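Local coordinates for protein trans-4-hydroxy-L-proline dehydratase (Clostridioides difficile 70-100-2010, PDB 6VXC) that dehydrates trans-4-hydroxy-L-proline to (S)-1-pyrroline-5-carboxylate by glycyl radical chemistry, a step in the anaerobic breakdown of hydroxyproline, at residues 97-103 with 340-345; 297-301 with 358-362. All coordinates share one frame; numbering follows the deposited sequence.

Interaction 1: residues 97-103 with 340-345; sequences PNGAPTY and NQPAPP
Asn98 and Asn340 join the two segments through the backbone: Asn98 N donates to Asn340 O at 2.8 Å, the one direct hydrogen bond between them. Beside it Pro97 and Asn340 lie alongside each other. From the base outward, Asn340 CB lies 4.2 Å from Pro97 CB, and Asn340 CG comes closer to that same methylene, at 3.7 Å. At the tip OD1 still touches Pro97 CB, while ND2 lies equally near CB and CG of the ring. With chi1 at -75° the amide extends along the proline, and its polar atoms bond outward, OD1 to Ser36 and ND2 to Glu92. Asn98 OD1 rests on the Pro342 ring, 3.2 Å from CG, and its ND2 is held by Ala39 O. Further along, Ala100 CB fits against Pro344 and Pro345, 3.8 Å from Pro345 CD. Tyr103 closes the row obliquely, CE1 3.6 Å from Pro344 CG, its hydroxyl bonded to Thr291 O. One water spans Gly99 O and Gln341 OE1. The short strand 99-101 already pairs with strand 42-44, and prolines, lacking an N-H, offer it mainly ring carbons; the contact therefore relies largely on buried van der Waals packing, with direct polar linkage confined to its Asn98-Asn340 end.

Interaction 2: residues 297-301 with 358-362; sequences WDAFT and TDFAN
Two irregular loop segments run 44° apart end to end and come closest where the CA atoms of Asp298 and Phe360 are 4.7 Å from each other. Here Asp298 CA makes a CA-H...O contact with Asp359 O at 3.0 Å. The Asp298 carboxylate reaches across Phe360, with OD1 3.4 Å from Phe360 CB; its plane is tilted 37° from the phenyl ring. A water donates to both Asp298 OD1 and Asp359 OD1, bridging two acids whose OD1 atoms are 5.1 Å apart. Arg176 forms a salt bridge with Asp359 OD1, so that oxygen is held by the water and the guanidinium group. The other oxygen of that carboxylate, Asp359 OD2, lies 3.3 Å from Ala299 CB. Further on, Ala361 CB lies against Phe300 O, 3.2 Å away, and Thr301 OG1 donates to Asn362 O at 2.7 Å, approaching from above the carbonyl plane. That hydroxyl sits anti to its own backbone N (chi1 166°) and also accepts from Gly303 N. Asn362 ND2 bonds to Gly453 O, next to Cys454. The side chain of Phe360 is about 4 Å from that of Cys454, and that of Asp298, whose OD1 also hydrogen-bonds a glycerol probably from the crystallisation liquor, is as near to that of Glu456. Cys454 and Glu456 are, by similarity, the radical intermediate and the proton acceptor, so these loops probably line the substrate pocket of this glycyl radical enzyme.

How the interactions relate
Interactions 1 and 2 lie in the PFL-like part of the chain, their centres 12 Å apart. Their segments alternate in sequence: 97-103, 297-301, 340-345, 358-362. Helices 305-318 and 324-339 lie between the second and third, and helix 348-353 between the last two. Ala343 joins the contacts directly, its CB packing 3.5 Å from Thr358 O and against the Asp359 carboxylate. Gln394 bonds to both, at Gln341 O and Asp359 N. Interaction 1, buried but farther out, is centred about 16 Å from the chain centre, at the small sheet of strands 42-44 and 99-101; interaction 2, about 6 Å from the chain centre, leads into strand 362-366, so loop 340-345 connects that sheet to the probable active site.

Interaction 1: residues 97-103 with 340-345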
loop_
_atom_site.group_PDB
_atom_site.type_symbol
_atom_site.label_atom_id
_atom_site.label_comp_id
_atom_site.label_asym_id
_atom_site.label_seq_id
_atom_site.Cartn_x
_atom_site.Cartn_y
_atom_site.Cartn_z
ATOM N N PRO A 97 11.354 -18.377 5.890
ATOM C CA PRO A 97 10.238 -17.870 5.085
ATOM C C PRO A 97 8.980 -17.705 5.928
ATOM O O PRO A 97 8.633 -18.569 6.732
ATOM C CB PRO A 97 10.058 -18.957 4.019
ATOM C CG PRO A 97 11.433 -19.553 3.879
ATOM C CD PRO A 97 12.010 -19.541 5.263
ATOM N N ASN A 98 8.276 -16.594 5.703
ATOM C CA ASN A 98 7.038 -16.238 6.406
ATOM C C ASN A 98 7.282 -15.963 7.905
ATOM O O ASN A 98 6.305 -16.034 8.684
ATOM C CB ASN A 98 5.955 -17.309 6.217
ATOM C CG ASN A 98 4.588 -16.708 5.938
ATOM O OD1 ASN A 98 4.451 -15.493 5.823
ATOM N ND2 ASN A 98 3.575 -17.560 5.790
ATOM N N GLY A 99 8.463 -15.666 8.284
ATOM C CA GLY A 99 8.785 -15.225 9.633
ATOM C C GLY A 99 8.910 -13.717 9.677
ATOM O O GLY A 99 9.786 -13.139 9.028
ATOM N N ALA A 100 8.003 -13.084 10.396
ATOM C CA ALA A 100 8.014 -11.627 10.477
ATOM C C ALA A 100 8.854 -11.170 11.664
ATOM O O ALA A 100 8.637 -11.641 12.787
ATOM C CB ALA A 100 6.601 -11.075 10.624
ATOM N N PRO A 101 9.798 -10.258 11.474
ATOM C CA PRO A 101 10.424 -9.608 12.627
ATOM C C PRO A 101 9.399 -8.759 13.365
ATOM O O PRO A 101 8.303 -8.494 12.870
ATOM C CB PRO A 101 11.515 -8.731 12.007
ATOM C CG PRO A 101 11.622 -9.174 10.578
ATOM C CD PRO A 101 10.292 -9.724 10.200
ATOM N N THR A 102 9.771 -8.327 14.573
ATOM C CA THR A 102 8.972 -7.383 15.343
ATOM C C THR A 102 9.721 -6.073 15.507
ATOM O O THR A 102 10.951 -6.016 15.432
ATOM C CB THR A 102 8.606 -7.900 16.739
ATOM O OG1 THR A 102 9.795 -8.094 17.504
ATOM C CG2 THR A 102 7.826 -9.194 16.668
ATOM N N TYR A 103 8.957 -5.022 15.779
ATOM C CA TYR A 103 9.462 -3.653 15.770
ATOM C C TYR A 103 8.985 -2.927 17.027
ATOM O O TYR A 103 8.151 -2.021 16.961
ATOM C CB TYR A 103 9.019 -2.943 14.488
ATOM C CG TYR A 103 9.491 -3.649 13.216
ATOM C CD1 TYR A 103 8.821 -4.765 12.732
ATOM C CD2 TYR A 103 10.620 -3.223 12.533
ATOM C CE1 TYR A 103 9.246 -5.426 11.596
ATOM C CE2 TYR A 103 11.055 -3.889 11.372
ATOM C CZ TYR A 103 10.357 -4.988 10.913
ATOM O OH TYR A 103 10.764 -5.677 9.772
ATOM N N ASN A 340 7.863 -14.677 0.394
ATOM C CA ASN A 340 8.365 -15.142 1.680
ATOM C C ASN A 340 8.300 -14.088 2.792
ATOM O O ASN A 340 8.557 -14.449 3.943
ATOM C CB ASN A 340 9.830 -15.612 1.547
ATOM C CG ASN A 340 9.958 -16.972 0.865
ATOM O OD1 ASN A 340 8.970 -17.636 0.592
ATOM N ND2 ASN A 340 11.189 -17.391 0.613
ATOM N N GLN A 341 7.952 -12.829 2.496
ATOM C CA GLN A 341 7.947 -11.739 3.485
ATOM C C GLN A 341 6.531 -11.231 3.750
ATOM O O GLN A 341 6.041 -10.342 3.030
ATOM C CB GLN A 341 8.832 -10.566 3.034
ATOM C CG GLN A 341 10.113 -10.959 2.280
ATOM C CD GLN A 341 10.981 -11.933 3.048
ATOM O OE1 GLN A 341 11.195 -11.792 4.254
ATOM N NE2 GLN A 341 11.502 -12.927 2.341
ATOM N N PRO A 342 5.860 -11.705 4.790
ATOM C CA PRO A 342 4.569 -11.113 5.155
ATOM C C PRO A 342 4.746 -9.705 5.709
ATOM O O PRO A 342 5.816 -9.316 6.170
ATOM C CB PRO A 342 4.041 -12.062 6.238
ATOM C CG PRO A 342 5.291 -12.596 6.876
ATOM C CD PRO A 342 6.275 -12.751 5.737
ATOM N N ALA A 343 3.672 -8.936 5.643
ATOM C CA ALA A 343 3.590 -7.717 6.430
ATOM C C ALA A 343 3.614 -8.101 7.909
ATOM O O ALA A 343 2.872 -8.998 8.313
ATOM C CB ALA A 343 2.313 -6.944 6.092
ATOM N N PRO A 344 4.471 -7.491 8.726
ATOM C CA PRO A 344 4.539 -7.895 10.131
ATOM C C PRO A 344 3.203 -7.747 10.812
ATOM O O PRO A 344 2.350 -6.937 10.394
ATOM C CB PRO A 344 5.599 -6.946 10.716
ATOM C CG PRO A 344 6.493 -6.654 9.563
ATOM C CD PRO A 344 5.562 -6.572 8.366
ATOM N N PRO A 345 2.964 -8.498 11.886
ATOM C CA PRO A 345 1.608 -8.635 12.425
ATOM C C PRO A 345 0.999 -7.311 12.876
ATOM O O PRO A 345 1.664 -6.466 13.473
ATOM C CB PRO A 345 1.794 -9.593 13.609
ATOM C CG PRO A 345 3.241 -9.471 13.962
ATOM C CD PRO A 345 3.949 -9.257 12.667
HETATM O O HOH W 1 9.617 -11.839 6.532
#

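Interaction 2: residues 297-301 with 358-362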
loop_
_atom_site.group_PDB
_atom_site.type_symbol
_atom_site.label_atom_id
_atom_site.label_comp_id
_atom_site.label_asym_id
_atom_site.label_seq_id
_atom_site.Cartn_x
_atom_site.Cartn_y
_atom_site.Cartn_z
ATOM N N TRP A 297 5.228 0.995 5.801
ATOM C CA TRP A 297 4.050 0.684 4.999
ATOM C C TRP A 297 4.448 0.277 3.585
ATOM O O TRP A 297 5.303 0.906 2.965
ATOM C CB TRP A 297 3.107 1.891 4.947
ATOM C CG TRP A 297 2.183 1.982 6.130
ATOM C CD1 TRP A 297 2.277 2.841 7.191
ATOM C CD2 TRP A 297 1.027 1.173 6.368
ATOM N NE1 TRP A 297 1.242 2.611 8.074
ATOM C CE2 TRP A 297 0.464 1.591 7.591
ATOM C CE3 TRP A 297 0.413 0.128 5.663
ATOM C CZ2 TRP A 297 -0.681 1.006 8.120
ATOM C CZ3 TRP A 297 -0.731 -0.450 6.192
ATOM C CH2 TRP A 297 -1.260 -0.010 7.411
ATOM N N ASP A 298 3.811 -0.778 3.077
ATOM C CA ASP A 298 3.992 -1.232 1.690
ATOM C C ASP A 298 5.414 -1.710 1.409
ATOM O O ASP A 298 5.894 -1.612 0.274
ATOM C CB ASP A 298 3.604 -0.139 0.697
ATOM C CG ASP A 298 2.129 0.244 0.793
ATOM O OD1 ASP A 298 1.373 -0.445 1.508
ATOM O OD2 ASP A 298 1.734 1.223 0.148
ATOM N N ALA A 299 6.069 -2.269 2.430
ATOM C CA ALA A 299 7.390 -2.881 2.295
ATOM C C ALA A 299 8.332 -2.036 1.443
ATOM O O ALA A 299 8.656 -0.905 1.801
ATOM C CB ALA A 299 7.242 -4.289 1.716
ATOM N N PHE A 300 8.797 -2.589 0.326
ATOM C CA PHE A 300 9.606 -1.859 -0.644
ATOM C C PHE A 300 9.309 -2.451 -2.014
ATOM O O PHE A 300 8.717 -3.526 -2.121
ATOM C CB PHE A 300 11.118 -1.932 -0.300
ATOM C CG PHE A 300 11.934 -0.785 -0.854
ATOM C CD1 PHE A 300 11.475 0.517 -0.781
ATOM C CD2 PHE A 300 13.174 -1.006 -1.416
ATOM C CE1 PHE A 300 12.225 1.573 -1.266
ATOM C CE2 PHE A 300 13.933 0.048 -1.910
ATOM C CZ PHE A 300 13.469 1.334 -1.831
ATOM N N THR A 301 9.689 -1.732 -3.067
ATOM C CA THR A 301 9.462 -2.235 -4.414
ATOM C C THR A 301 10.474 -1.615 -5.354
ATOM O O THR A 301 10.793 -0.428 -5.221
ATOM C CB THR A 301 8.038 -1.930 -4.931
ATOM O OG1 THR A 301 7.988 -2.156 -6.344
ATOM C CG2 THR A 301 7.638 -0.482 -4.650
ATOM N N THR A 358 -0.322 -9.761 2.953
ATOM C CA THR A 358 0.477 -9.131 1.906
ATOM C C THR A 358 0.938 -7.741 2.352
ATOM O O THR A 358 0.333 -7.111 3.223
ATOM C CB THR A 358 -0.313 -9.059 0.595
ATOM O OG1 THR A 358 -1.474 -8.231 0.751
ATOM C CG2 THR A 358 -0.771 -10.462 0.175
ATOM N N ASP A 359 2.040 -7.269 1.747
ATOM C CA ASP A 359 2.644 -5.991 2.114
ATOM C C ASP A 359 2.722 -5.034 0.931
ATOM O O ASP A 359 3.533 -4.107 0.955
ATOM C CB ASP A 359 4.044 -6.192 2.716
ATOM C CG ASP A 359 4.394 -5.149 3.799
ATOM O OD1 ASP A 359 3.587 -4.239 4.080
ATOM O OD2 ASP A 359 5.493 -5.263 4.372
ATOM N N PHE A 360 1.927 -5.263 -0.119
ATOM C CA PHE A 360 1.641 -4.248 -1.127
ATOM C C PHE A 360 2.908 -3.730 -1.803
ATOM O O PHE A 360 3.087 -2.525 -1.980
ATOM C CB PHE A 360 0.844 -3.081 -0.522
ATOM C CG PHE A 360 -0.481 -3.478 0.021
ATOM C CD1 PHE A 360 -0.594 -3.998 1.293
ATOM C CD2 PHE A 360 -1.621 -3.350 -0.749
ATOM C CE1 PHE A 360 -1.807 -4.375 1.789
ATOM C CE2 PHE A 360 -2.841 -3.728 -0.253
ATOM C CZ PHE A 360 -2.932 -4.250 1.023
ATOM N N ALA A 361 3.778 -4.652 -2.207
ATOM C CA ALA A 361 4.973 -4.305 -2.973
ATOM C C ALA A 361 4.562 -4.262 -4.440
ATOM O O ALA A 361 4.425 -5.298 -5.088
ATOM C CB ALA A 361 6.106 -5.291 -2.734
ATOM N N ASN A 362 4.361 -3.059 -4.952
ATOM C CA ASN A 362 3.692 -2.826 -6.223
ATOM C C ASN A 362 4.725 -2.607 -7.334
ATOM O O ASN A 362 5.478 -1.634 -7.304
ATOM C CB ASN A 362 2.765 -1.620 -6.062
ATOM C CG ASN A 362 1.854 -1.406 -7.248
ATOM O OD1 ASN A 362 2.224 -1.644 -8.389
ATOM N ND2 ASN A 362 0.663 -0.882 -6.978
HETATM O O HOH W 2 1.449 -2.423 3.540
#